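Local coordinates for protein pks18 (Mycobacterium tuberculosis, PDB 1TED) that probably extends medium- and long-chain aliphatic acyl-CoA starters with malonyl-CoA to make tri- and tetraketide alpha-pyrones, as a homodimeric type III polyketide synthase, at residues 283-286 with 287-291; 318-321 with 322-326; 327-330 with 331-335; 354-357 with 358-362. One frame throughout, in Å; residues are numbered along the deposited sequence.

Contact 1: residues 283-286 with 287-291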
ATOM      1  N   GLY A 283      -4.222  16.974  21.339  1.00 26.55           N
ATOM      2  CA  GLY A 283      -5.291  17.937  21.171  1.00 27.06           C
ATOM      3  C   GLY A 283      -6.104  17.612  19.918  1.00 27.82           C
ATOM      4  O   GLY A 283      -7.300  17.883  19.866  1.00 26.06           O
ATOM      5  N   TYR A 284      -5.459  17.037  18.902  1.00 27.09           N
ATOM      6  CA  TYR A 284      -6.166  16.679  17.667  1.00 28.55           C
ATOM      7  C   TYR A 284      -7.058  15.473  17.937  1.00 26.52           C
ATOM      8  O   TYR A 284      -8.163  15.363  17.406  1.00 25.69           O
ATOM      9  CB  TYR A 284      -5.182  16.320  16.541  1.00 28.47           C
ATOM     10  CG  TYR A 284      -4.226  17.418  16.142  1.00 30.62           C
ATOM     11  CD1 TYR A 284      -4.619  18.758  16.150  1.00 30.09           C
ATOM     12  CD2 TYR A 284      -2.948  17.110  15.683  1.00 31.20           C
ATOM     13  CE1 TYR A 284      -3.765  19.764  15.708  1.00 29.94           C
ATOM     14  CE2 TYR A 284      -2.086  18.106  15.233  1.00 32.65           C
ATOM     15  CZ  TYR A 284      -2.500  19.432  15.246  1.00 32.79           C
ATOM     16  OH  TYR A 284      -1.651  20.408  14.771  1.00 30.80           O
ATOM     17  N   ILE A 285      -6.552  14.567  18.765  1.00 25.71           N
ATOM     18  CA  ILE A 285      -7.281  13.371  19.134  1.00 25.45           C
ATOM     19  C   ILE A 285      -8.529  13.724  19.931  1.00 24.25           C
ATOM     20  O   ILE A 285      -9.620  13.270  19.610  1.00 24.98           O
ATOM     21  CB  ILE A 285      -6.393  12.431  19.984  1.00 26.32           C
ATOM     22  CG1 ILE A 285      -5.254  11.880  19.116  1.00 28.54           C
ATOM     23  CG2 ILE A 285      -7.229  11.300  20.569  1.00 21.33           C
ATOM     24  CD1 ILE A 285      -4.213  11.109  19.888  1.00 30.82           C
ATOM     25  N   PHE A 286      -8.362  14.536  20.969  0.50 23.09           N
ATOM     26  CA  PHE A 286      -9.485  14.925  21.808  0.50 22.80           C
ATOM     27  C   PHE A 286     -10.638  15.571  21.062  0.50 23.18           C
ATOM     28  O   PHE A 286     -11.796  15.227  21.272  0.50 23.03           O
ATOM     29  CB  PHE A 286      -9.043  15.894  22.895  0.50 22.39           C
ATOM     30  CG  PHE A 286     -10.194  16.541  23.610  1.00 24.49           C
ATOM     31  CD1 PHE A 286     -10.991  15.802  24.489  1.00 24.01           C
ATOM     32  CD2 PHE A 286     -10.508  17.880  23.378  1.00 25.67           C
ATOM     33  CE1 PHE A 286     -12.089  16.384  25.129  1.00 25.98           C
ATOM     34  CE2 PHE A 286     -11.605  18.482  24.012  1.00 26.67           C
ATOM     35  CZ  PHE A 286     -12.400  17.730  24.891  1.00 27.63           C
ATOM     36  N   SER A 287     -10.329  16.525  20.198  1.00 25.61           N
ATOM     37  CA  SER A 287     -11.381  17.221  19.482  1.00 28.90           C
ATOM     38  C   SER A 287     -11.805  16.521  18.198  1.00 30.00           C
ATOM     39  O   SER A 287     -12.810  16.894  17.579  1.00 30.54           O
ATOM     40  CB  SER A 287     -10.954  18.664  19.187  1.00 29.15           C
ATOM     41  OG  SER A 287      -9.815  18.696  18.358  1.00 34.13           O
ATOM     42  N   GLY A 288     -11.061  15.488  17.814  1.00 30.23           N
ATOM     43  CA  GLY A 288     -11.398  14.769  16.602  1.00 29.16           C
ATOM     44  C   GLY A 288     -12.207  13.506  16.821  1.00 29.60           C
ATOM     45  O   GLY A 288     -13.055  13.166  15.996  1.00 31.84           O
ATOM     46  N   VAL A 289     -11.967  12.813  17.930  1.00 27.65           N
ATOM     47  CA  VAL A 289     -12.665  11.564  18.206  1.00 28.01           C
ATOM     48  C   VAL A 289     -14.183  11.688  18.373  1.00 29.33           C
ATOM     49  O   VAL A 289     -14.939  11.189  17.543  1.00 31.31           O
ATOM     50  CB  VAL A 289     -12.043  10.856  19.438  1.00 27.98           C
ATOM     51  CG1 VAL A 289     -12.798   9.577  19.766  1.00 26.43           C
ATOM     52  CG2 VAL A 289     -10.590  10.528  19.150  1.00 26.78           C
ATOM     53  N   ALA A 290     -14.633  12.355  19.426  1.00 30.30           N
ATOM     54  CA  ALA A 290     -16.069  12.506  19.670  1.00 31.35           C
ATOM     55  C   ALA A 290     -16.958  12.793  18.447  1.00 31.34           C
ATOM     56  O   ALA A 290     -17.908  12.069  18.190  1.00 31.89           O
ATOM     57  CB  ALA A 290     -16.299  13.570  20.735  1.00 30.43           C
ATOM     58  N   PRO A 291     -16.665  13.854  17.679  1.00 32.66           N
ATOM     59  CA  PRO A 291     -17.520  14.126  16.519  1.00 32.48           C
ATOM     60  C   PRO A 291     -17.622  13.007  15.473  1.00 33.12           C
ATOM     61  O   PRO A 291     -18.715  12.716  14.980  1.00 31.23           O
ATOM     62  CB  PRO A 291     -16.949  15.433  15.963  1.00 32.03           C
ATOM     63  CG  PRO A 291     -15.529  15.417  16.414  1.00 33.43           C
ATOM     64  CD  PRO A 291     -15.600  14.862  17.803  1.00 33.32           C
TER
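Ile-285 and Val-289, one helical turn apart, lie side by side and point the same way, their CG2 methyls meeting at 3.7 Å. The Ile-285 CG2 branch stands opposite its own backbone N, beside the carbonyl carbon, and leans along the helix toward the valine. On another side of the helix, Ser-287 turns back: with chi1 at 62° its OG sits between the backbone N and the carbonyl carbon, from where it donates to Gly-283 O at 3.0 Å, in the carbonyl plane. The same oxygen takes a weak bond from Ser-287 N, which gives the serine two holds on one acceptor. Ile-285 O is also shared: Val-289 N reaches Ile-285 O at 2.9 Å with a C=O...N angle of 158°, whereas Gly-288 N, at 3.2 Å, comes from above the carbonyl plane. The aromatic ring of Phe-286 is directed elsewhere and forms a cation-pi pair with Arg-325. Tyr-284 likewise turns outward, its OH bonded to Asp-262. Beyond the helix, Ile-285 and Val-289 both touch Phe-377 of strand 370-378. The arrangement is that of an amphipathic helix of the thiolase fold, with one apolar row laid on the sheet and helix 317-327 alongside.

Contact 2: residues 318-321 with 322-326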
ATOM      1  N   LYS A 318      -0.931   9.288  26.389  1.00 28.25           N
ATOM      2  CA  LYS A 318      -1.644  10.481  25.917  1.00 29.84           C
ATOM      3  C   LYS A 318      -2.715  10.216  24.859  1.00 29.74           C
ATOM      4  O   LYS A 318      -3.704  10.944  24.780  1.00 30.92           O
ATOM      5  CB  LYS A 318      -0.662  11.520  25.367  1.00 30.23           C
ATOM      6  CG  LYS A 318       0.311  12.060  26.391  1.00 31.34           C
ATOM      7  CD  LYS A 318       1.228  13.111  25.780  1.00 33.32           C
ATOM      8  CE  LYS A 318       2.319  13.512  26.759  1.00 35.99           C
ATOM      9  NZ  LYS A 318       3.255  14.512  26.191  1.00 39.10           N
ATOM     10  N   ILE A 319      -2.516   9.185  24.043  1.00 29.53           N
ATOM     11  CA  ILE A 319      -3.472   8.843  22.990  1.00 27.83           C
ATOM     12  C   ILE A 319      -4.731   8.194  23.554  1.00 25.94           C
ATOM     13  O   ILE A 319      -5.845   8.530  23.155  1.00 24.71           O
ATOM     14  CB  ILE A 319      -2.825   7.898  21.965  1.00 31.45           C
ATOM     15  CG1 ILE A 319      -1.597   8.582  21.358  1.00 32.30           C
ATOM     16  CG2 ILE A 319      -3.832   7.505  20.898  1.00 29.75           C
ATOM     17  CD1 ILE A 319      -0.895   7.752  20.325  1.00 38.71           C
ATOM     18  N   ILE A 320      -4.549   7.261  24.486  1.00 25.08           N
ATOM     19  CA  ILE A 320      -5.679   6.582  25.126  1.00 25.56           C
ATOM     20  C   ILE A 320      -6.430   7.623  25.959  1.00 26.76           C
ATOM     21  O   ILE A 320      -7.642   7.759  25.875  1.00 28.57           O
ATOM     22  CB  ILE A 320      -5.182   5.420  26.044  1.00 23.21           C
ATOM     23  CG1 ILE A 320      -4.429   4.384  25.195  1.00 24.76           C
ATOM     24  CG2 ILE A 320      -6.362   4.743  26.752  1.00 22.05           C
ATOM     25  CD1 ILE A 320      -3.920   3.177  25.976  1.00 23.36           C
ATOM     26  N   GLU A 321      -5.661   8.362  26.745  1.00 28.08           N
ATOM     27  CA  GLU A 321      -6.115   9.438  27.629  1.00 29.15           C
ATOM     28  C   GLU A 321      -7.134  10.375  26.974  1.00 29.15           C
ATOM     29  O   GLU A 321      -8.264  10.525  27.451  1.00 28.62           O
ATOM     30  CB  GLU A 321      -4.882  10.243  28.016  1.00 29.81           C
ATOM     31  CG  GLU A 321      -4.928  11.013  29.276  1.00 31.59           C
ATOM     32  CD  GLU A 321      -3.532  11.408  29.687  1.00 32.78           C
ATOM     33  OE1 GLU A 321      -2.839  12.067  28.885  1.00 33.89           O
ATOM     34  OE2 GLU A 321      -3.116  11.048  30.804  1.00 38.23           O
ATOM     35  N   GLN A 322      -6.715  11.011  25.883  1.00 29.07           N
ATOM     36  CA  GLN A 322      -7.559  11.957  25.161  1.00 28.20           C
ATOM     37  C   GLN A 322      -8.707  11.305  24.411  1.00 29.09           C
ATOM     38  O   GLN A 322      -9.762  11.924  24.233  1.00 29.76           O
ATOM     39  CB  GLN A 322      -6.712  12.800  24.205  1.00 28.26           C
ATOM     40  CG  GLN A 322      -5.700  13.709  24.911  1.00 29.55           C
ATOM     41  CD  GLN A 322      -6.341  14.566  26.009  1.00 30.18           C
ATOM     42  OE1 GLN A 322      -7.448  15.082  25.847  1.00 30.51           O
ATOM     43  NE2 GLN A 322      -5.635  14.727  27.125  1.00 30.14           N
ATOM     44  N   SER A 323      -8.518  10.064  23.971  1.00 27.96           N
ATOM     45  CA  SER A 323      -9.586   9.367  23.261  1.00 27.39           C
ATOM     46  C   SER A 323     -10.741   9.158  24.231  1.00 26.48           C
ATOM     47  O   SER A 323     -11.899   9.373  23.880  1.00 25.00           O
ATOM     48  CB  SER A 323      -9.104   8.010  22.721  1.00 27.97           C
ATOM     49  OG  SER A 323      -8.214   8.184  21.629  1.00 27.72           O
ATOM     50  N   VAL A 324     -10.418   8.751  25.455  1.00 25.00           N
ATOM     51  CA  VAL A 324     -11.444   8.520  26.467  1.00 25.72           C
ATOM     52  C   VAL A 324     -12.135   9.822  26.910  1.00 27.45           C
ATOM     53  O   VAL A 324     -13.362   9.849  27.107  1.00 27.34           O
ATOM     54  CB  VAL A 324     -10.843   7.799  27.704  1.00 24.65           C
ATOM     55  CG1 VAL A 324     -11.833   7.809  28.856  1.00 24.44           C
ATOM     56  CG2 VAL A 324     -10.495   6.359  27.342  1.00 23.65           C
ATOM     57  N   ARG A 325     -11.366  10.898  27.062  1.00 26.42           N
ATOM     58  CA  ARG A 325     -11.962  12.161  27.476  1.00 27.56           C
ATOM     59  C   ARG A 325     -12.900  12.669  26.379  1.00 27.43           C
ATOM     60  O   ARG A 325     -14.029  13.090  26.651  1.00 25.92           O
ATOM     61  CB  ARG A 325     -10.878  13.206  27.781  1.00 27.56           C
ATOM     62  CG  ARG A 325     -11.431  14.489  28.387  1.00 29.37           C
ATOM     63  CD  ARG A 325     -10.335  15.379  28.934  1.00 31.60           C
ATOM     64  NE  ARG A 325      -9.445  15.860  27.886  1.00 34.34           N
ATOM     65  CZ  ARG A 325      -9.522  17.061  27.325  1.00 34.56           C
ATOM     66  NH1 ARG A 325     -10.458  17.919  27.719  1.00 33.40           N
ATOM     67  NH2 ARG A 325      -8.658  17.403  26.374  1.00 32.34           N
ATOM     68  N   SER A 326     -12.424  12.597  25.138  1.00 28.07           N
ATOM     69  CA  SER A 326     -13.190  13.037  23.979  1.00 27.88           C
ATOM     70  C   SER A 326     -14.569  12.379  23.979  1.00 27.94           C
ATOM     71  O   SER A 326     -15.579  13.030  23.719  1.00 28.26           O
ATOM     72  CB  SER A 326     -12.430  12.682  22.688  1.00 28.64           C
ATOM     73  OG  SER A 326     -13.041  13.242  21.532  1.00 27.24           O
TER
HETATM   74  O   HOH W   1      -2.603  13.869  26.729  1.00 30.94           O
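Lys-318 O accepts from Gln-322 N at 3.2 Å, one of four i to i+4 bonds that carry a single regular helix across the junction. Val-324 N to Ile-320 O is nearly collinear with the carbonyl, at a C=O...N angle of 166°. Ile-319 O is gripped twice by one residue: Ser-323 OG approaches at 2.8 Å and Ser-323 N at 3.2 Å, from opposite faces of the carbonyl plane. The hydroxyl gets there because chi1 of -72° sets OG beside the backbone N, facing the preceding turn. Gln-322 starts on the same course but bends at chi2 (-51°), which brings its amide over to Arg-325. Arg-325 NE and NH2 hold Gln-322 OE1 side-on, NH2 at 2.7 Å, with the oxygen close to the guanidinium plane. Gln-322 NE2 donates a hydrogen bond to a water, which in turn donates to Glu-321 OE1 at 2.8 Å. Ser-323 also touches Phe-375 of strand 370-378. The amide therefore bridges the guanidinium directly and the carboxylate through a water: unlike partners at its two ends fix its rotation, and the charges would probably polarise it, while Ser-323, buried, has its hydroxyl satisfied within the helix.

Contact 3: residues 327-330 with 331-335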
ATOM      1  N   LEU A 327     -14.602  11.086  24.285  1.00 26.91           N
ATOM      2  CA  LEU A 327     -15.850  10.334  24.320  1.00 28.14           C
ATOM      3  C   LEU A 327     -16.664  10.551  25.596  1.00 28.40           C
ATOM      4  O   LEU A 327     -17.850  10.233  25.632  1.00 27.60           O
ATOM      5  CB  LEU A 327     -15.556   8.839  24.172  1.00 27.65           C
ATOM      6  CG  LEU A 327     -14.885   8.373  22.876  1.00 26.78           C
ATOM      7  CD1 LEU A 327     -14.342   6.956  23.069  1.00 23.75           C
ATOM      8  CD2 LEU A 327     -15.880   8.443  21.731  1.00 24.18           C
ATOM      9  N   GLY A 328     -16.032  11.081  26.640  1.00 30.55           N
ATOM     10  CA  GLY A 328     -16.737  11.292  27.894  1.00 31.74           C
ATOM     11  C   GLY A 328     -17.136   9.968  28.540  1.00 34.57           C
ATOM     12  O   GLY A 328     -18.190   9.852  29.169  1.00 33.77           O
ATOM     13  N   ILE A 329     -16.276   8.966  28.392  1.00 35.36           N
ATOM     14  CA  ILE A 329     -16.538   7.649  28.941  1.00 35.76           C
ATOM     15  C   ILE A 329     -15.654   7.285  30.142  1.00 35.63           C
ATOM     16  O   ILE A 329     -14.625   7.912  30.392  1.00 33.47           O
ATOM     17  CB  ILE A 329     -16.391   6.593  27.822  1.00 37.97           C
ATOM     18  CG1 ILE A 329     -17.594   6.701  26.889  1.00 38.19           C
ATOM     19  CG2 ILE A 329     -16.264   5.201  28.393  1.00 40.60           C
ATOM     20  CD1 ILE A 329     -17.778   5.522  25.995  1.00 41.38           C
ATOM     21  N   SER A 330     -16.086   6.280  30.896  1.00 36.04           N
ATOM     22  CA  SER A 330     -15.344   5.822  32.058  1.00 39.71           C
ATOM     23  C   SER A 330     -13.988   5.268  31.632  1.00 40.41           C
ATOM     24  O   SER A 330     -13.888   4.553  30.629  1.00 40.22           O
ATOM     25  CB  SER A 330     -16.143   4.747  32.799  1.00 40.61           C
ATOM     26  OG  SER A 330     -15.344   4.126  33.789  1.00 44.83           O
ATOM     27  N   ALA A 331     -12.953   5.605  32.400  1.00 39.93           N
ATOM     28  CA  ALA A 331     -11.593   5.161  32.112  1.00 39.97           C
ATOM     29  C   ALA A 331     -11.488   3.644  32.125  1.00 40.22           C
ATOM     30  O   ALA A 331     -10.595   3.067  31.506  1.00 41.27           O
ATOM     31  CB  ALA A 331     -10.624   5.756  33.130  1.00 39.85           C
ATOM     32  N   GLU A 332     -12.402   2.999  32.833  1.00 38.88           N
ATOM     33  CA  GLU A 332     -12.391   1.552  32.918  1.00 39.03           C
ATOM     34  C   GLU A 332     -12.778   0.883  31.604  1.00 37.58           C
ATOM     35  O   GLU A 332     -12.436  -0.274  31.370  1.00 36.81           O
ATOM     36  CB  GLU A 332     -13.308   1.096  34.054  1.00 42.21           C
ATOM     37  CG  GLU A 332     -12.684   1.318  35.428  1.00 48.77           C
ATOM     38  CD  GLU A 332     -13.716   1.512  36.527  1.00 53.50           C
ATOM     39  OE1 GLU A 332     -14.522   0.582  36.771  1.00 55.86           O
ATOM     40  OE2 GLU A 332     -13.719   2.603  37.147  1.00 54.39           O
ATOM     41  N   LEU A 333     -13.474   1.606  30.735  1.00 36.30           N
ATOM     42  CA  LEU A 333     -13.866   1.029  29.456  1.00 34.77           C
ATOM     43  C   LEU A 333     -12.690   0.993  28.479  1.00 34.05           C
ATOM     44  O   LEU A 333     -12.841   0.599  27.319  1.00 34.68           O
ATOM     45  CB  LEU A 333     -15.053   1.799  28.864  1.00 34.08           C
ATOM     46  CG  LEU A 333     -16.414   1.434  29.475  1.00 34.61           C
ATOM     47  CD1 LEU A 333     -17.507   2.341  28.931  1.00 33.09           C
ATOM     48  CD2 LEU A 333     -16.736  -0.024  29.157  1.00 33.69           C
ATOM     49  N   ALA A 334     -11.515   1.385  28.971  1.00 32.00           N
ATOM     50  CA  ALA A 334     -10.291   1.408  28.180  1.00 31.09           C
ATOM     51  C   ALA A 334      -9.243   0.466  28.773  1.00 31.50           C
ATOM     52  O   ALA A 334      -8.050   0.569  28.467  1.00 30.84           O
ATOM     53  CB  ALA A 334      -9.739   2.821  28.134  1.00 31.19           C
ATOM     54  N   ALA A 335      -9.694  -0.452  29.620  1.00 32.44           N
ATOM     55  CA  ALA A 335      -8.799  -1.405  30.279  1.00 33.32           C
ATOM     56  C   ALA A 335      -8.024  -2.277  29.288  1.00 31.79           C
ATOM     57  O   ALA A 335      -6.819  -2.476  29.449  1.00 32.90           O
ATOM     58  CB  ALA A 335      -9.597  -2.288  31.249  1.00 32.39           C
TER
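Ser-330 O takes the shortest sound polar bond here, from Leu-333 N at 3.0 Å with an N-H...O angle of 155°. The donor lies well above the carbonyl plane, 53° out of it, as is common in a tight i to i+3 turn. The serine side chain makes a second hold on the same turn: placed opposite the backbone N (chi1 170°), Ser-330 OG swings forward past Ala-331 and accepts from Glu-332 N at 3.3 Å, which fits an ST turn. Two successive amides are thus taken up by Ser-330, one through the carbonyl and one through the side chain. On the apolar side, Ile-329 and Leu-333 cross at about a right angle, though their exact spacing is doubtful; both side chains also touch Trp-310 of strand 310-312. Gly-328, with positive phi, ends helix 317-327 in a Schellman motif. Residues 331-333 form a short 3-10 turn, and Ala-334 occupies the N-cap position of the helix that starts at 335. Together these features make a compact helix-to-helix connection, a Schellman C-terminus followed by a 3-10 turn whose second and third amides are met by Ser-330.

Contact 4: residues 354-357 with 358-362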
ATOM      1  N   PHE A 354      -4.471  -6.718  18.746  1.00 25.50           N
ATOM      2  CA  PHE A 354      -4.143  -7.362  20.019  1.00 26.42           C
ATOM      3  C   PHE A 354      -5.279  -7.011  20.967  1.00 27.69           C
ATOM      4  O   PHE A 354      -5.708  -7.822  21.783  1.00 28.31           O
ATOM      5  CB  PHE A 354      -2.842  -6.815  20.600  1.00 26.99           C
ATOM      6  CG  PHE A 354      -1.628  -7.615  20.245  1.00 28.97           C
ATOM      7  CD1 PHE A 354      -1.302  -7.867  18.920  1.00 29.24           C
ATOM      8  CD2 PHE A 354      -0.763  -8.055  21.242  1.00 30.64           C
ATOM      9  CE1 PHE A 354      -0.124  -8.544  18.586  1.00 30.50           C
ATOM     10  CE2 PHE A 354       0.419  -8.733  20.923  1.00 32.62           C
ATOM     11  CZ  PHE A 354       0.740  -8.975  19.585  1.00 30.70           C
ATOM     12  N   VAL A 355      -5.761  -5.780  20.842  1.00 28.31           N
ATOM     13  CA  VAL A 355      -6.849  -5.287  21.670  1.00 26.55           C
ATOM     14  C   VAL A 355      -8.134  -6.068  21.460  1.00 26.45           C
ATOM     15  O   VAL A 355      -8.804  -6.450  22.419  1.00 27.16           O
ATOM     16  CB  VAL A 355      -7.101  -3.798  21.384  1.00 25.40           C
ATOM     17  CG1 VAL A 355      -8.411  -3.350  22.020  1.00 26.16           C
ATOM     18  CG2 VAL A 355      -5.946  -2.986  21.934  1.00 25.52           C
ATOM     19  N   LEU A 356      -8.469  -6.301  20.197  1.00 26.85           N
ATOM     20  CA  LEU A 356      -9.669  -7.028  19.818  1.00 26.53           C
ATOM     21  C   LEU A 356      -9.629  -8.462  20.349  1.00 27.18           C
ATOM     22  O   LEU A 356     -10.636  -8.966  20.844  1.00 27.11           O
ATOM     23  CB  LEU A 356      -9.813  -6.985  18.285  1.00 28.25           C
ATOM     24  CG  LEU A 356     -11.084  -7.404  17.530  1.00 31.42           C
ATOM     25  CD1 LEU A 356     -11.153  -8.902  17.480  1.00 34.18           C
ATOM     26  CD2 LEU A 356     -12.335  -6.834  18.185  1.00 32.11           C
ATOM     27  N   GLU A 357      -8.463  -9.111  20.277  1.00 28.58           N
ATOM     28  CA  GLU A 357      -8.330 -10.486  20.770  1.00 30.45           C
ATOM     29  C   GLU A 357      -8.644 -10.632  22.264  1.00 30.64           C
ATOM     30  O   GLU A 357      -9.213 -11.631  22.681  1.00 30.24           O
ATOM     31  CB  GLU A 357      -6.918 -11.041  20.491  1.00 31.69           C
ATOM     32  CG  GLU A 357      -6.690 -12.471  21.032  1.00 30.93           C
ATOM     33  CD  GLU A 357      -5.353 -13.070  20.614  1.00 32.33           C
ATOM     34  OE1 GLU A 357      -4.296 -12.541  21.011  1.00 32.61           O
ATOM     35  OE2 GLU A 357      -5.355 -14.074  19.876  1.00 33.96           O
ATOM     36  N   THR A 358      -8.256  -9.650  23.068  1.00 30.72           N
ATOM     37  CA  THR A 358      -8.522  -9.696  24.506  1.00 30.82           C
ATOM     38  C   THR A 358     -10.025  -9.625  24.757  1.00 33.42           C
ATOM     39  O   THR A 358     -10.554 -10.333  25.615  1.00 34.33           O
ATOM     40  CB  THR A 358      -7.847  -8.512  25.243  1.00 29.37           C
ATOM     41  OG1 THR A 358      -6.422  -8.663  25.182  1.00 28.24           O
ATOM     42  CG2 THR A 358      -8.292  -8.458  26.706  1.00 28.98           C
ATOM     43  N   MET A 359     -10.706  -8.767  24.001  1.00 34.02           N
ATOM     44  CA  MET A 359     -12.148  -8.590  24.137  1.00 33.70           C
ATOM     45  C   MET A 359     -12.873  -9.851  23.701  1.00 34.59           C
ATOM     46  O   MET A 359     -13.949 -10.174  24.212  1.00 33.31           O
ATOM     47  CB  MET A 359     -12.618  -7.394  23.300  1.00 32.32           C
ATOM     48  CG  MET A 359     -11.987  -6.062  23.727  1.00 31.00           C
ATOM     49  SD  MET A 359     -12.436  -4.690  22.637  1.00 29.56           S
ATOM     50  CE  MET A 359     -12.118  -3.249  23.705  1.00 30.30           C
ATOM     51  N   VAL A 360     -12.275 -10.564  22.753  1.00 37.04           N
ATOM     52  CA  VAL A 360     -12.852 -11.805  22.259  1.00 38.80           C
ATOM     53  C   VAL A 360     -12.721 -12.887  23.333  1.00 39.55           C
ATOM     54  O   VAL A 360     -13.699 -13.553  23.684  1.00 38.35           O
ATOM     55  CB  VAL A 360     -12.137 -12.262  20.969  1.00 40.07           C
ATOM     56  CG1 VAL A 360     -12.625 -13.646  20.551  1.00 40.21           C
ATOM     57  CG2 VAL A 360     -12.393 -11.251  19.859  1.00 39.90           C
ATOM     58  N   GLN A 361     -11.512 -13.032  23.866  1.00 41.45           N
ATOM     59  CA  GLN A 361     -11.227 -14.029  24.894  1.00 44.39           C
ATOM     60  C   GLN A 361     -11.975 -13.841  26.213  1.00 44.93           C
ATOM     61  O   GLN A 361     -12.171 -14.803  26.947  1.00 45.48           O
ATOM     62  CB  GLN A 361      -9.728 -14.083  25.165  1.00 45.81           C
ATOM     63  CG  GLN A 361      -8.909 -14.511  23.971  1.00 49.33           C
ATOM     64  CD  GLN A 361      -7.421 -14.563  24.276  1.00 52.93           C
ATOM     65  OE1 GLN A 361      -6.826 -13.572  24.718  1.00 53.90           O
ATOM     66  NE2 GLN A 361      -6.812 -15.720  24.037  1.00 52.59           N
ATOM     67  N   GLN A 362     -12.376 -12.614  26.534  1.00 46.65           N
ATOM     68  CA  GLN A 362     -13.125 -12.394  27.772  1.00 48.26           C
ATOM     69  C   GLN A 362     -14.245 -11.366  27.647  1.00 46.90           C
ATOM     70  O   GLN A 362     -14.007 -10.186  27.390  1.00 45.61           O
ATOM     71  CB  GLN A 362     -12.196 -12.006  28.928  1.00 50.44           C
ATOM     72  CG  GLN A 362     -11.435 -10.717  28.734  1.00 55.59           C
ATOM     73  CD  GLN A 362     -10.744 -10.261  30.010  1.00 58.26           C
ATOM     74  OE1 GLN A 362     -10.067 -11.049  30.681  1.00 60.30           O
ATOM     75  NE2 GLN A 362     -10.908  -8.983  30.350  1.00 58.17           N
TER
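Thr-358 opens the second segment with its OG1 lying 3.6 Å from Phe-354 O, the oxygen that also takes a weak bond from Thr-358 N. Its CB rests against Val-355 O. Met-359 follows with an extended chain that runs back beside Val-355; the two side chains point the same way, and Met-359 CE reaches Val-355 CG1 at 4.1 Å. On the way, Met-359 CG passes 3.5 Å from Val-355 O. Both residues touch Ala-311 of strand 310-312. They form one side of helix 349-361, while Leu-356 faces Leu-38 of strand 32-41; the helix thus packs against strands of the mixed sheet within the thiolase fold. Val-360 comes next, its CG2 beside the backbone N and directed at the turn before, where it meets Leu-356 CD1 at 3.6 Å as the two side chains cross obliquely. Val-360 N donates to Leu-356 O at 3.0 Å. Gln-361 N makes the straightest bond across the junction, to Glu-357 O at 2.9 Å with an N-H...O angle of 167°. The Gln-361 amide stacks on the Glu-357 carboxylate, the planes 21° apart, and Gln-361 OE1 stands 3.8 Å from Glu-357 CG; the carboxylate also forms a weak bond to Thr-40. Gln-362 leaves helical geometry, although its N still bonds to Thr-358 O.

In the fold
Contacts 1 and 2 belong to neighbouring helices, their centres 9 Å apart. Ser-326 OG joins them, with a probable hydrogen bond to Ala-290 N at 2.8 Å. Contact 3 continues directly from contact 2, and its Ala-334 CB packs on Val-324 CG2 at 3.7 Å; it also touches contact 1, through Leu-327 on Val-289. Contact 4 stands apart, with nearest atoms about 5 Å from contact 3 and about 8 Å from contact 2. The side chain of Ile-319 is about 6 Å from that of Cys-175, the probable nucleophile. The side chain of Ile-285 is about 9 Å from that of Cys-175. Bound myristic acid lies about 12 Å from the Ile-319 side chain.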